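Local coordinates for protein cysteine protease-like VirA (Shigella flexneri, PDB 3EB8) that is a secreted virulence effector required for bacterial entry into epithelial cells and for spread within and between them, its proposed tubulin-specific protease activity being disputed, at residues 165-177 against 192-205. Residues are numbered along the deposited sequence; the frame is centred on the assembly and turned at random.
Sequences IPLKLIADLINEL and LSYNQVNKIINSNF
Asn204 reaches across to Asp172 and makes the polar link between the two segments: its ND2 donates to Asp172 OD2 over 2.9 Å, with an N-H...O angle of 155°. The oxygen lies close to the amide plane of Asn204, whereas the amide nitrogen meets OD2 on its anti side and somewhat out of the carboxylate plane. The syn lone pair of the same oxygen is taken by Lys168, whose NZ stands 2.9 Å from OD2 in a salt bridge within helix 167-176. An amide suits position 204 because its second N-H can turn back to its own helix, ND2 lying 3.2 Å from Ile200 O and above that carbonyl plane; the two bonds should fix the amide's rotation. Lys168 contributes its aliphatic part as well, crossing the Asn204 side chain at about a right angle beside OD1.

Helices 167-176 and 194-204 pack as an antiparallel pair, their axes 9.6 Å apart at closest approach and 158° between their N-to-C directions. Helix 194-204 belongs to the region assigned to tubulin binding, which the pairing joins to helix 167-176. Ile200 is the knob in a knobs-into-holes arrangement, entering among Leu169, Asp172, Leu173 and Glu176. Its CG1 arm is extended (chi2 176°), carrying CD1 to 3.8 Å from Leu173 CA, while the CG methylene and the carboxylate of Glu176 lie along this arm. A beta-branched, apolar side chain suits the position because its two arms can touch different walls of the hole at once.

Toward the start of helix 167-176, the Phe205 side chain crosses those of Pro166 and Leu169 at about a right angle: its CZ is 3.8 Å from Pro166 CD, and its CE1 is 3.8 Å from Leu169 CD2. Pro166, the N-cap residue, offers a rigid apolar ring here. At the other end Leu192 brings CD2 to 3.8 Å from Glu176 CB and also packs against Leu173, which continues inward to Ile229 and Leu232 of helix 226-234.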
loop_
_atom_site.group_PDB
_atom_site.type_symbol
_atom_site.label_atom_id
_atom_site.label_comp_id
_atom_site.label_asym_id
_atom_site.label_seq_id
_atom_site.Cartn_x
_atom_site.Cartn_y
_atom_site.Cartn_z
ATOM N N ILE A 165 -6.323 0.136 13.424
ATOM C CA ILE A 165 -7.392 1.002 13.860
ATOM C C ILE A 165 -8.720 0.329 13.522
ATOM O O ILE A 165 -9.037 0.078 12.357
ATOM C CB ILE A 165 -7.319 2.377 13.181
ATOM C CG1 ILE A 165 -5.970 3.030 13.462
ATOM C CG2 ILE A 165 -8.472 3.265 13.647
ATOM C CD1 ILE A 165 -5.855 4.448 12.972
ATOM N N PRO A 166 -9.504 0.020 14.548
ATOM C CA PRO A 166 -10.757 -0.692 14.308
ATOM C C PRO A 166 -11.622 0.075 13.315
ATOM O O PRO A 166 -11.764 1.292 13.441
ATOM C CB PRO A 166 -11.414 -0.708 15.691
ATOM C CG PRO A 166 -10.272 -0.578 16.649
ATOM C CD PRO A 166 -9.245 0.266 15.976
ATOM N N LEU A 167 -12.198 -0.637 12.350
ATOM C CA LEU A 167 -13.005 -0.035 11.294
ATOM C C LEU A 167 -14.219 0.727 11.808
ATOM O O LEU A 167 -14.590 1.764 11.254
ATOM C CB LEU A 167 -13.429 -1.096 10.270
ATOM C CG LEU A 167 -12.354 -1.440 9.233
ATOM C CD1 LEU A 167 -12.675 -2.747 8.502
ATOM C CD2 LEU A 167 -12.153 -0.297 8.238
ATOM N N LYS A 168 -14.844 0.214 12.858
ATOM C CA LYS A 168 -15.997 0.887 13.441
ATOM C C LYS A 168 -15.588 2.277 13.954
ATOM O O LYS A 168 -16.363 3.237 13.888
ATOM C CB LYS A 168 -16.605 0.027 14.560
ATOM C CG LYS A 168 -17.702 0.703 15.374
ATOM C CD LYS A 168 -18.965 0.928 14.548
ATOM C CE LYS A 168 -20.151 1.305 15.434
ATOM N NZ LYS A 168 -19.781 2.333 16.452
ATOM N N LEU A 169 -14.366 2.373 14.463
ATOM C CA LEU A 169 -13.828 3.627 14.962
ATOM C C LEU A 169 -13.554 4.579 13.813
ATOM O O LEU A 169 -13.742 5.788 13.948
ATOM C CB LEU A 169 -12.534 3.386 15.732
ATOM C CG LEU A 169 -11.759 4.632 16.138
ATOM C CD1 LEU A 169 -12.665 5.605 16.886
ATOM C CD2 LEU A 169 -10.563 4.240 16.989
ATOM N N ILE A 170 -13.104 4.037 12.683
ATOM C CA ILE A 170 -12.951 4.863 11.501
ATOM C C ILE A 170 -14.317 5.388 11.051
ATOM O O ILE A 170 -14.462 6.576 10.743
ATOM C CB ILE A 170 -12.287 4.120 10.339
ATOM C CG1 ILE A 170 -10.905 3.572 10.747
ATOM C CG2 ILE A 170 -12.231 5.027 9.108
ATOM C CD1 ILE A 170 -9.834 4.607 10.891
ATOM N N ALA A 171 -15.318 4.510 11.015
ATOM C CA ALA A 171 -16.660 4.926 10.613
ATOM C C ALA A 171 -17.219 5.988 11.563
ATOM O O ALA A 171 -17.849 6.944 11.124
ATOM C CB ALA A 171 -17.602 3.726 10.534
ATOM N N ASP A 172 -16.988 5.829 12.862
ATOM C CA ASP A 172 -17.455 6.832 13.816
ATOM C C ASP A 172 -16.736 8.175 13.612
ATOM O O ASP A 172 -17.348 9.236 13.703
ATOM C CB ASP A 172 -17.281 6.358 15.263
ATOM C CG ASP A 172 -18.225 5.235 15.641
ATOM O OD1 ASP A 172 -19.178 4.971 14.876
ATOM O OD2 ASP A 172 -18.015 4.623 16.717
ATOM N N LEU A 173 -15.434 8.120 13.348
ATOM C CA LEU A 173 -14.646 9.321 13.084
ATOM C C LEU A 173 -15.121 10.023 11.816
ATOM O O LEU A 173 -15.393 11.215 11.819
ATOM C CB LEU A 173 -13.163 8.963 12.940
ATOM C CG LEU A 173 -12.210 10.073 12.470
ATOM C CD1 LEU A 173 -12.114 11.174 13.500
ATOM C CD2 LEU A 173 -10.819 9.518 12.185
ATOM N N ILE A 174 -15.229 9.268 10.734
ATOM C CA ILE A 174 -15.551 9.837 9.441
ATOM C C ILE A 174 -16.957 10.435 9.490
ATOM O O ILE A 174 -17.251 11.461 8.863
ATOM C CB ILE A 174 -15.363 8.772 8.311
ATOM C CG1 ILE A 174 -14.455 9.323 7.221
ATOM C CG2 ILE A 174 -16.703 8.235 7.755
ATOM C CD1 ILE A 174 -13.084 9.682 7.735
ATOM N N ASN A 175 -17.813 9.809 10.283
ATOM C CA ASN A 175 -19.181 10.276 10.459
ATOM C C ASN A 175 -19.281 11.623 11.185
ATOM O O ASN A 175 -20.080 12.489 10.801
ATOM C CB ASN A 175 -20.010 9.220 11.201
ATOM C CG ASN A 175 -21.285 9.790 11.787
ATOM O OD1 ASN A 175 -21.425 9.901 13.009
ATOM N ND2 ASN A 175 -22.213 10.187 10.916
ATOM N N GLU A 176 -18.483 11.785 12.242
ATOM C CA GLU A 176 -18.502 13.010 13.029
ATOM C C GLU A 176 -17.717 14.121 12.337
ATOM O O GLU A 176 -17.977 15.304 12.560
ATOM C CB GLU A 176 -18.019 12.763 14.460
ATOM C CG GLU A 176 -18.875 11.727 15.197
ATOM C CD GLU A 176 -18.810 11.833 16.712
ATOM O OE1 GLU A 176 -17.872 12.465 17.239
ATOM O OE2 GLU A 176 -19.707 11.278 17.380
ATOM N N LEU A 177 -16.773 13.736 11.486
ATOM C CA LEU A 177 -16.135 14.686 10.589
ATOM C C LEU A 177 -17.147 15.165 9.553
ATOM O O LEU A 177 -16.851 16.048 8.761
ATOM C CB LEU A 177 -14.933 14.059 9.887
ATOM C CG LEU A 177 -13.646 13.907 10.716
ATOM C CD1 LEU A 177 -12.667 12.954 10.044
ATOM C CD2 LEU A 177 -12.980 15.258 10.970
ATOM N N LEU A 192 -12.352 17.860 14.812
ATOM C CA LEU A 192 -13.119 17.474 15.991
ATOM C C LEU A 192 -12.513 18.017 17.278
ATOM O O LEU A 192 -11.290 18.044 17.436
ATOM C CB LEU A 192 -13.264 15.946 16.074
ATOM C CG LEU A 192 -14.414 15.314 15.278
ATOM C CD1 LEU A 192 -14.186 15.501 13.806
ATOM C CD2 LEU A 192 -14.587 13.830 15.587
ATOM N N SER A 193 -13.366 18.446 18.202
ATOM C CA SER A 193 -12.882 18.848 19.514
ATOM C C SER A 193 -12.267 17.651 20.239
ATOM O O SER A 193 -12.510 16.506 19.876
ATOM C CB SER A 193 -14.015 19.423 20.358
ATOM O OG SER A 193 -14.952 18.416 20.700
ATOM N N TYR A 194 -11.476 17.922 21.270
ATOM C CA TYR A 194 -11.048 16.856 22.154
ATOM C C TYR A 194 -12.260 16.124 22.737
ATOM O O TYR A 194 -12.267 14.894 22.828
ATOM C CB TYR A 194 -10.171 17.377 23.297
ATOM C CG TYR A 194 -10.037 16.338 24.380
ATOM C CD1 TYR A 194 -9.069 15.346 24.304
ATOM C CD2 TYR A 194 -10.911 16.320 25.454
ATOM C CE1 TYR A 194 -8.962 14.381 25.279
ATOM C CE2 TYR A 194 -10.814 15.362 26.437
ATOM C CZ TYR A 194 -9.838 14.393 26.345
ATOM O OH TYR A 194 -9.749 13.440 27.335
ATOM N N ASN A 195 -13.266 16.887 23.160
ATOM C CA ASN A 195 -14.498 16.306 23.669
ATOM C C ASN A 195 -15.118 15.295 22.721
ATOM O O ASN A 195 -15.474 14.191 23.130
ATOM C CB ASN A 195 -15.515 17.396 23.965
ATOM C CG ASN A 195 -15.218 18.118 25.239
ATOM O OD1 ASN A 195 -14.277 17.764 25.949
ATOM N ND2 ASN A 195 -16.014 19.143 25.549
ATOM N N GLN A 196 -15.247 15.674 21.455
ATOM C CA GLN A 196 -15.910 14.827 20.474
ATOM C C GLN A 196 -15.173 13.520 20.225
ATOM O O GLN A 196 -15.762 12.443 20.336
ATOM C CB GLN A 196 -16.119 15.577 19.160
ATOM C CG GLN A 196 -17.290 16.553 19.174
ATOM C CD GLN A 196 -17.024 17.779 18.312
ATOM O OE1 GLN A 196 -15.964 17.901 17.700
ATOM N NE2 GLN A 196 -17.982 18.690 18.265
ATOM N N VAL A 197 -13.888 13.606 19.888
ATOM C CA VAL A 197 -13.112 12.409 19.588
ATOM C C VAL A 197 -13.052 11.502 20.812
ATOM O O VAL A 197 -13.120 10.283 20.691
ATOM C CB VAL A 197 -11.677 12.732 19.117
ATOM C CG1 VAL A 197 -11.651 14.010 18.318
ATOM C CG2 VAL A 197 -10.720 12.819 20.287
ATOM N N ASN A 198 -12.942 12.104 21.991
ATOM C CA ASN A 198 -12.884 11.333 23.215
ATOM C C ASN A 198 -14.109 10.437 23.390
ATOM O O ASN A 198 -14.029 9.372 24.008
ATOM C CB ASN A 198 -12.724 12.245 24.418
ATOM C CG ASN A 198 -12.463 11.473 25.682
ATOM O OD1 ASN A 198 -13.297 11.449 26.579
ATOM N ND2 ASN A 198 -11.311 10.801 25.749
ATOM N N LYS A 199 -15.237 10.874 22.837
ATOM C CA LYS A 199 -16.465 10.088 22.854
ATOM C C LYS A 199 -16.321 8.796 22.043
ATOM O O LYS A 199 -16.432 7.690 22.577
ATOM C CB LYS A 199 -17.625 10.934 22.318
ATOM C CG LYS A 199 -18.772 10.145 21.699
ATOM C CD LYS A 199 -19.776 9.690 22.741
ATOM C CE LYS A 199 -20.898 8.920 22.079
ATOM N NZ LYS A 199 -20.355 7.920 21.115
ATOM N N ILE A 200 -16.070 8.949 20.748
ATOM C CA ILE A 200 -15.828 7.825 19.846
ATOM C C ILE A 200 -14.766 6.853 20.361
ATOM O O ILE A 200 -14.995 5.642 20.448
ATOM C CB ILE A 200 -15.307 8.341 18.506
ATOM C CG1 ILE A 200 -16.223 9.426 17.958
ATOM C CG2 ILE A 200 -15.193 7.215 17.530
ATOM C CD1 ILE A 200 -15.689 10.037 16.679
ATOM N N ILE A 201 -13.591 7.399 20.675
ATOM C CA ILE A 201 -12.448 6.607 21.095
ATOM C C ILE A 201 -12.845 5.706 22.246
ATOM O O ILE A 201 -12.607 4.496 22.205
ATOM C CB ILE A 201 -11.242 7.512 21.459
ATOM C CG1 ILE A 201 -10.462 7.837 20.184
ATOM C CG2 ILE A 201 -10.318 6.840 22.473
ATOM C CD1 ILE A 201 -9.670 9.113 20.260
ATOM N N ASN A 202 -13.486 6.296 23.252
ATOM C CA ASN A 202 -13.940 5.532 24.408
ATOM C C ASN A 202 -15.060 4.542 24.093
ATOM O O ASN A 202 -15.123 3.473 24.700
ATOM C CB ASN A 202 -14.301 6.453 25.572
ATOM C CG ASN A 202 -13.106 6.750 26.459
ATOM O OD1 ASN A 202 -12.401 5.833 26.892
ATOM N ND2 ASN A 202 -12.863 8.026 26.726
ATOM N N SER A 203 -15.918 4.883 23.132
ATOM C CA SER A 203 -16.942 3.946 22.662
ATOM C C SER A 203 -16.312 2.692 22.058
ATOM O O SER A 203 -16.864 1.604 22.167
ATOM C CB SER A 203 -17.859 4.602 21.616
ATOM O OG SER A 203 -18.867 5.408 22.210
ATOM N N ASN A 204 -15.159 2.854 21.415
ATOM C CA ASN A 204 -14.544 1.766 20.644
ATOM C C ASN A 204 -13.381 1.078 21.327
ATOM O O ASN A 204 -12.804 0.146 20.771
ATOM C CB ASN A 204 -14.086 2.255 19.262
ATOM C CG ASN A 204 -15.230 2.380 18.286
ATOM O OD1 ASN A 204 -15.760 1.375 17.806
ATOM N ND2 ASN A 204 -15.634 3.617 18.001
ATOM N N PHE A 205 -13.036 1.550 22.516
ATOM C CA PHE A 205 -11.974 0.942 23.311
ATOM C C PHE A 205 -12.419 0.760 24.768
ATOM O O PHE A 205 -12.094 1.573 25.632
ATOM C CB PHE A 205 -10.697 1.784 23.242
ATOM C CG PHE A 205 -9.940 1.647 21.946
ATOM C CD1 PHE A 205 -9.617 2.768 21.192
ATOM C CD2 PHE A 205 -9.539 0.409 21.486
ATOM C CE1 PHE A 205 -8.907 2.654 19.997
ATOM C CE2 PHE A 205 -8.834 0.286 20.291
ATOM C CZ PHE A 205 -8.521 1.411 19.549
#